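Local coordinates for uncharacterized protein (PDB 4E40) that serves as a trypanosome cell-surface receptor, a helical-bundle protein that binds the haptoglobin-hemoglobin complex, probably for heme and iron uptake, at residues E54-K59 / E103-V108; A145-S150 / E157-C162. All blocks are in the same frame, centred on the assembly; numbering follows the deposited sequence.

Contact 1. Residues E54-K59 / E103-V108; sequences EDILAK and EEVEIV. Unlike the reference sequence in segment 54-59: D55 (reference Glu).
With chi1 at 169°, V105 sets CG1 anti to its backbone N and spreads its two methyls towards different side chains, I56 and L57. Its CG2 meets CG2 of I56 at 4.3 Å, methyl against methyl. The other branch, CG1, approaches CD2 of L57 at 4.5 Å; L57 brings this end across by setting CG anti to its own backbone N (chi1 -166°). One valine thus faces two successive residues of 54-59, and these light, purely apolar touches, burying 133 Å² in all, carry the contact. The backbones come closest at L57 and V105, whose CA atoms are 7.2 Å apart. The helices involved, 28-73 and 82-147, run antiparallel as consecutive long members of the receptor's helical bundle. I56 also packs on V101 and V105 on S53, so the seam carries on beyond the two segments. On another side of 103-108, E104 and I107 lie against helix 192-246, which brings a third long helix to the bundle here. Buried I56 sits about 4 Å, side chain to side chain, from K52, a residue that binds heme b in another structure of this protein; no heme is bound to this chain.

Contact 2. Residues A145-S150 / E157-C162; sequences ARAKES and EAAEEC. Unlike the reference sequence in segment 157-162: E157 (reference Lys).
Two peptide groups, A147-K148 and A159-E160, each take an aliphatic carbon from across the contact on one face. The methyl CB of A159 sits almost squarely over the first, 3.6 Å from A147 C and 3.5 Å from K148 N, while CB of A147 flanks it at 3.7 Å from A159 CB. In return K148 lays its chain over the second: its CG stands above the plane, 3.9 Å from A159 C, and farther along CE passes 3.6 Å from A159 O, above the same face. K148 can do this because CG lies beside the backbone N (chi1 -73°) and the chain is extended from there on, carrying the ammonium group past the carbonyl. CG also comes alongside E160, 4.3 Å from its CG, an aliphatic touch between residues whose charged groups point elsewhere. The small side chains of A147 and A159 meet here, and the CA atoms of K148 and A159 come within 5.1 Å. The chain doubles back at this point: a type I beta turn from A147 to S150 leads from the region of helix 82-147 towards short helix 153-160, which returns roughly antiparallel to it. S150 OG accepts a hydrogen bond from N152 N, while V155 packs against A147 and S150. Both peptides are held at their carbonyl oxygens by local backbone bonds, S150 N to A147 O and C162 N to A159 O. C162 links 157-162 to helix 12-26 through its disulfide with C19, and A158 rests on V15 of that same helix.

In the fold
Contact 1 closes before contact 2 opens along the chain, and helix 82-147 takes part in both: 103-108 pairs with helix 28-73, and its later end meets helix 153-160. The sites lie on opposite sides of the chain's centre, their centres 64 Å apart and nearest atoms about 49 Å apart. Contact 1 joins long helices along the shaft, its centre about 22 Å from that of the chain; contact 2, centred about 42 Å from it, lies at one end of the elongated molecule, beside the C19-C162 disulfide. Both belong to the haptoglobin-hemoglobin receptor domain, one piece of a longer, probably membrane-anchored protein. Heme-binding K52 adjoins the shaft contact, whereas contact 2 is remote from R42 and K52.

Contact 1. Residues E54-K59 / E103-V108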
loop_
_atom_site.group_PDB
_atom_site.type_symbol
_atom_site.label_atom_id
_atom_site.label_comp_id
_atom_site.label_asym_id
_atom_site.label_seq_id
_atom_site.Cartn_x
_atom_site.Cartn_y
_atom_site.Cartn_z
ATOM N N GLU A 54 13.476 -1.646 -16.220
ATOM C CA GLU A 54 13.610 -1.340 -17.588
ATOM C C GLU A 54 15.086 -1.311 -18.011
ATOM O O GLU A 54 15.407 -1.746 -19.122
ATOM C CB GLU A 54 13.015 0.057 -17.830
ATOM C CG GLU A 54 11.492 0.035 -17.766
ATOM C CD GLU A 54 10.870 1.438 -18.054
ATOM O OE1 GLU A 54 11.597 2.437 -18.267
ATOM O OE2 GLU A 54 9.655 1.542 -18.140
ATOM N N ASP A 55 15.958 -0.835 -17.101
ATOM C CA ASP A 55 17.387 -0.793 -17.367
ATOM C C ASP A 55 17.890 -2.220 -17.500
ATOM O O ASP A 55 18.653 -2.520 -18.411
ATOM C CB ASP A 55 18.159 -0.105 -16.229
ATOM C CG ASP A 55 19.642 0.109 -16.568
ATOM O OD1 ASP A 55 19.947 0.733 -17.609
ATOM O OD2 ASP A 55 20.521 -0.320 -15.794
ATOM N N ILE A 56 17.429 -3.076 -16.585
ATOM C CA ILE A 56 17.820 -4.509 -16.617
ATOM C C ILE A 56 17.447 -5.137 -17.963
ATOM O O ILE A 56 18.266 -5.846 -18.561
ATOM C CB ILE A 56 17.147 -5.267 -15.441
ATOM C CG1 ILE A 56 17.925 -4.878 -14.193
ATOM C CG2 ILE A 56 17.243 -6.783 -15.674
ATOM C CD1 ILE A 56 17.180 -5.307 -12.948
ATOM N N LEU A 57 16.245 -4.811 -18.457
ATOM C CA LEU A 57 15.787 -5.383 -19.721
ATOM C C LEU A 57 16.646 -4.866 -20.880
ATOM O O LEU A 57 16.988 -5.629 -21.755
ATOM C CB LEU A 57 14.319 -4.996 -19.969
ATOM C CG LEU A 57 13.740 -5.860 -21.096
ATOM C CD1 LEU A 57 13.978 -7.381 -21.043
ATOM C CD2 LEU A 57 12.242 -5.593 -21.179
ATOM N N ALA A 58 16.943 -3.584 -20.873
ATOM C CA ALA A 58 17.777 -3.009 -21.958
ATOM C C ALA A 58 19.187 -3.637 -21.946
ATOM O O ALA A 58 19.702 -4.018 -22.992
ATOM C CB ALA A 58 17.811 -1.501 -21.779
ATOM N N LYS A 59 19.786 -3.812 -20.745
ATOM C CA LYS A 59 21.121 -4.467 -20.723
ATOM C C LYS A 59 21.067 -5.905 -21.201
ATOM O O LYS A 59 21.992 -6.395 -21.825
ATOM C CB LYS A 59 21.693 -4.408 -19.283
ATOM C CG LYS A 59 22.184 -3.037 -18.898
ATOM C CD LYS A 59 22.596 -3.043 -17.423
ATOM C CE LYS A 59 23.303 -1.770 -16.926
ATOM N NZ LYS A 59 23.121 -0.638 -17.883
ATOM N N GLU A 103 10.532 -12.542 -17.896
ATOM C CA GLU A 103 9.503 -13.020 -16.953
ATOM C C GLU A 103 9.532 -12.267 -15.642
ATOM O O GLU A 103 8.486 -11.783 -15.140
ATOM C CB GLU A 103 9.759 -14.517 -16.686
ATOM C CG GLU A 103 9.379 -15.425 -17.836
ATOM C CD GLU A 103 10.037 -16.811 -17.822
ATOM O OE1 GLU A 103 10.881 -17.038 -16.913
ATOM O OE2 GLU A 103 9.791 -17.607 -18.711
ATOM N N GLU A 104 10.733 -12.067 -15.095
ATOM C CA GLU A 104 10.834 -11.305 -13.822
ATOM C C GLU A 104 10.507 -9.835 -13.935
ATOM O O GLU A 104 9.859 -9.291 -13.035
ATOM C CB GLU A 104 12.184 -11.506 -13.152
ATOM C CG GLU A 104 12.504 -12.984 -12.894
ATOM C CD GLU A 104 11.548 -13.636 -11.902
ATOM O OE1 GLU A 104 10.910 -12.901 -11.112
ATOM O OE2 GLU A 104 11.484 -14.885 -11.922
ATOM N N VAL A 105 10.876 -9.220 -15.041
ATOM C CA VAL A 105 10.604 -7.789 -15.264
ATOM C C VAL A 105 9.112 -7.614 -15.493
ATOM O O VAL A 105 8.555 -6.594 -15.039
ATOM C CB VAL A 105 11.503 -7.251 -16.399
ATOM C CG1 VAL A 105 11.049 -5.819 -16.848
ATOM C CG2 VAL A 105 12.959 -7.206 -15.905
ATOM N N GLU A 106 8.430 -8.587 -16.102
ATOM C CA GLU A 106 6.951 -8.561 -16.179
ATOM C C GLU A 106 6.286 -8.639 -14.835
ATOM O O GLU A 106 5.269 -7.953 -14.601
ATOM C CB GLU A 106 6.433 -9.686 -17.090
ATOM C CG GLU A 106 6.555 -9.305 -18.543
ATOM C CD GLU A 106 6.039 -7.855 -18.792
ATOM O OE1 GLU A 106 4.918 -7.463 -18.313
ATOM O OE2 GLU A 106 6.807 -7.122 -19.427
ATOM N N ILE A 107 6.841 -9.465 -13.933
ATOM C CA ILE A 107 6.314 -9.488 -12.583
ATOM C C ILE A 107 6.498 -8.147 -11.891
ATOM O O ILE A 107 5.525 -7.695 -11.215
ATOM C CB ILE A 107 6.930 -10.609 -11.737
ATOM C CG1 ILE A 107 6.446 -11.915 -12.280
ATOM C CG2 ILE A 107 6.467 -10.462 -10.246
ATOM C CD1 ILE A 107 7.185 -13.116 -11.706
ATOM N N VAL A 108 7.661 -7.502 -12.026
ATOM C CA VAL A 108 7.932 -6.180 -11.457
ATOM C C VAL A 108 6.879 -5.184 -11.989
ATOM O O VAL A 108 6.314 -4.403 -11.220
ATOM C CB VAL A 108 9.334 -5.665 -11.796
ATOM C CG1 VAL A 108 9.452 -4.161 -11.373
ATOM C CG2 VAL A 108 10.362 -6.517 -11.055
#

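Contact 2. Residues A145-S150 / E157-C162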
loop_
_atom_site.group_PDB
_atom_site.type_symbol
_atom_site.label_atom_id
_atom_site.label_comp_id
_atom_site.label_asym_id
_atom_site.label_seq_id
_atom_site.Cartn_x
_atom_site.Cartn_y
_atom_site.Cartn_z
ATOM N N ALA A 145 -22.471 19.544 24.031
ATOM C CA ALA A 145 -22.796 20.975 24.347
ATOM C C ALA A 145 -24.206 21.059 24.860
ATOM O O ALA A 145 -24.472 21.790 25.859
ATOM C CB ALA A 145 -22.588 21.867 23.111
ATOM N N ARG A 146 -25.138 20.320 24.253
ATOM C CA ARG A 146 -26.508 20.286 24.787
ATOM C C ARG A 146 -26.631 19.706 26.211
ATOM O O ARG A 146 -27.437 20.218 27.018
ATOM C CB ARG A 146 -27.469 19.551 23.848
ATOM C CG ARG A 146 -27.628 20.302 22.532
ATOM C CD ARG A 146 -28.698 19.730 21.603
ATOM N NE ARG A 146 -28.454 18.363 21.099
ATOM C CZ ARG A 146 -27.866 18.037 19.929
ATOM N NH1 ARG A 146 -27.372 18.948 19.057
ATOM N NH2 ARG A 146 -27.760 16.755 19.621
ATOM N N ALA A 147 -25.851 18.664 26.532
ATOM C CA ALA A 147 -25.866 18.042 27.828
ATOM C C ALA A 147 -25.454 19.020 28.937
ATOM O O ALA A 147 -25.857 18.857 30.089
ATOM C CB ALA A 147 -24.990 16.762 27.829
ATOM N N LYS A 148 -24.670 20.030 28.584
ATOM C CA LYS A 148 -24.313 21.104 29.539
ATOM C C LYS A 148 -25.536 21.907 29.976
ATOM O O LYS A 148 -25.471 22.608 31.006
ATOM C CB LYS A 148 -23.245 22.043 28.939
ATOM C CG LYS A 148 -21.851 21.437 28.854
ATOM C CD LYS A 148 -20.899 22.457 28.225
ATOM C CE LYS A 148 -19.571 21.808 27.867
ATOM N NZ LYS A 148 -18.515 22.817 27.555
ATOM N N GLU A 149 -26.641 21.809 29.234
ATOM C CA GLU A 149 -27.877 22.492 29.620
ATOM C C GLU A 149 -28.905 21.553 30.220
ATOM O O GLU A 149 -30.038 21.964 30.479
ATOM C CB GLU A 149 -28.541 23.162 28.403
ATOM C CG GLU A 149 -27.613 23.894 27.461
ATOM C CD GLU A 149 -27.090 25.211 28.006
ATOM O OE1 GLU A 149 -26.310 25.869 27.273
ATOM O OE2 GLU A 149 -27.453 25.606 29.141
ATOM N N SER A 150 -28.547 20.279 30.407
ATOM C CA SER A 150 -29.479 19.298 30.967
ATOM C C SER A 150 -30.052 19.702 32.336
ATOM O O SER A 150 -29.334 20.244 33.202
ATOM C CB SER A 150 -28.807 17.941 31.132
ATOM O OG SER A 150 -29.759 16.991 31.493
ATOM N N GLU A 157 -23.336 18.182 35.098
ATOM C CA GLU A 157 -22.074 18.146 35.738
ATOM C C GLU A 157 -21.049 17.361 34.934
ATOM O O GLU A 157 -19.924 17.819 34.674
ATOM C CB GLU A 157 -22.204 17.632 37.188
ATOM C CG GLU A 157 -20.873 17.561 37.921
ATOM C CD GLU A 157 -20.124 18.893 37.896
ATOM O OE1 GLU A 157 -18.858 18.890 37.832
ATOM O OE2 GLU A 157 -20.804 19.951 37.925
ATOM N N ALA A 158 -21.420 16.149 34.526
ATOM C CA ALA A 158 -20.494 15.396 33.715
ATOM C C ALA A 158 -20.136 16.121 32.412
ATOM O O ALA A 158 -19.002 15.981 31.927
ATOM C CB ALA A 158 -21.125 14.030 33.376
ATOM N N ALA A 159 -21.111 16.772 31.789
ATOM C CA ALA A 159 -20.865 17.465 30.514
ATOM C C ALA A 159 -19.885 18.652 30.730
ATOM O O ALA A 159 -19.000 18.909 29.881
ATOM C CB ALA A 159 -22.169 17.937 29.905
ATOM N N GLU A 160 -20.007 19.326 31.870
ATOM C CA GLU A 160 -19.056 20.417 32.171
ATOM C C GLU A 160 -17.623 19.909 32.404
ATOM O O GLU A 160 -16.659 20.632 32.113
ATOM C CB GLU A 160 -19.565 21.260 33.355
ATOM C CG GLU A 160 -20.832 22.018 33.034
ATOM C CD GLU A 160 -21.564 22.470 34.286
ATOM O OE1 GLU A 160 -21.133 22.076 35.405
ATOM O OE2 GLU A 160 -22.572 23.206 34.153
ATOM N N GLU A 161 -17.475 18.664 32.877
ATOM C CA GLU A 161 -16.205 18.048 33.129
ATOM C C GLU A 161 -15.609 17.472 31.829
ATOM O O GLU A 161 -14.461 17.036 31.802
ATOM C CB GLU A 161 -16.363 16.926 34.146
ATOM C CG GLU A 161 -16.630 17.367 35.577
ATOM C CD GLU A 161 -17.250 16.253 36.436
ATOM O OE1 GLU A 161 -17.380 15.095 35.962
ATOM O OE2 GLU A 161 -17.626 16.528 37.591
ATOM N N CYS A 162 -16.389 17.446 30.758
ATOM C CA CYS A 162 -15.886 16.848 29.546
ATOM C C CYS A 162 -15.087 17.911 28.795
ATOM O O CYS A 162 -15.614 18.940 28.388
ATOM C CB CYS A 162 -17.011 16.278 28.660
ATOM S SG CYS A 162 -16.488 15.775 26.964
#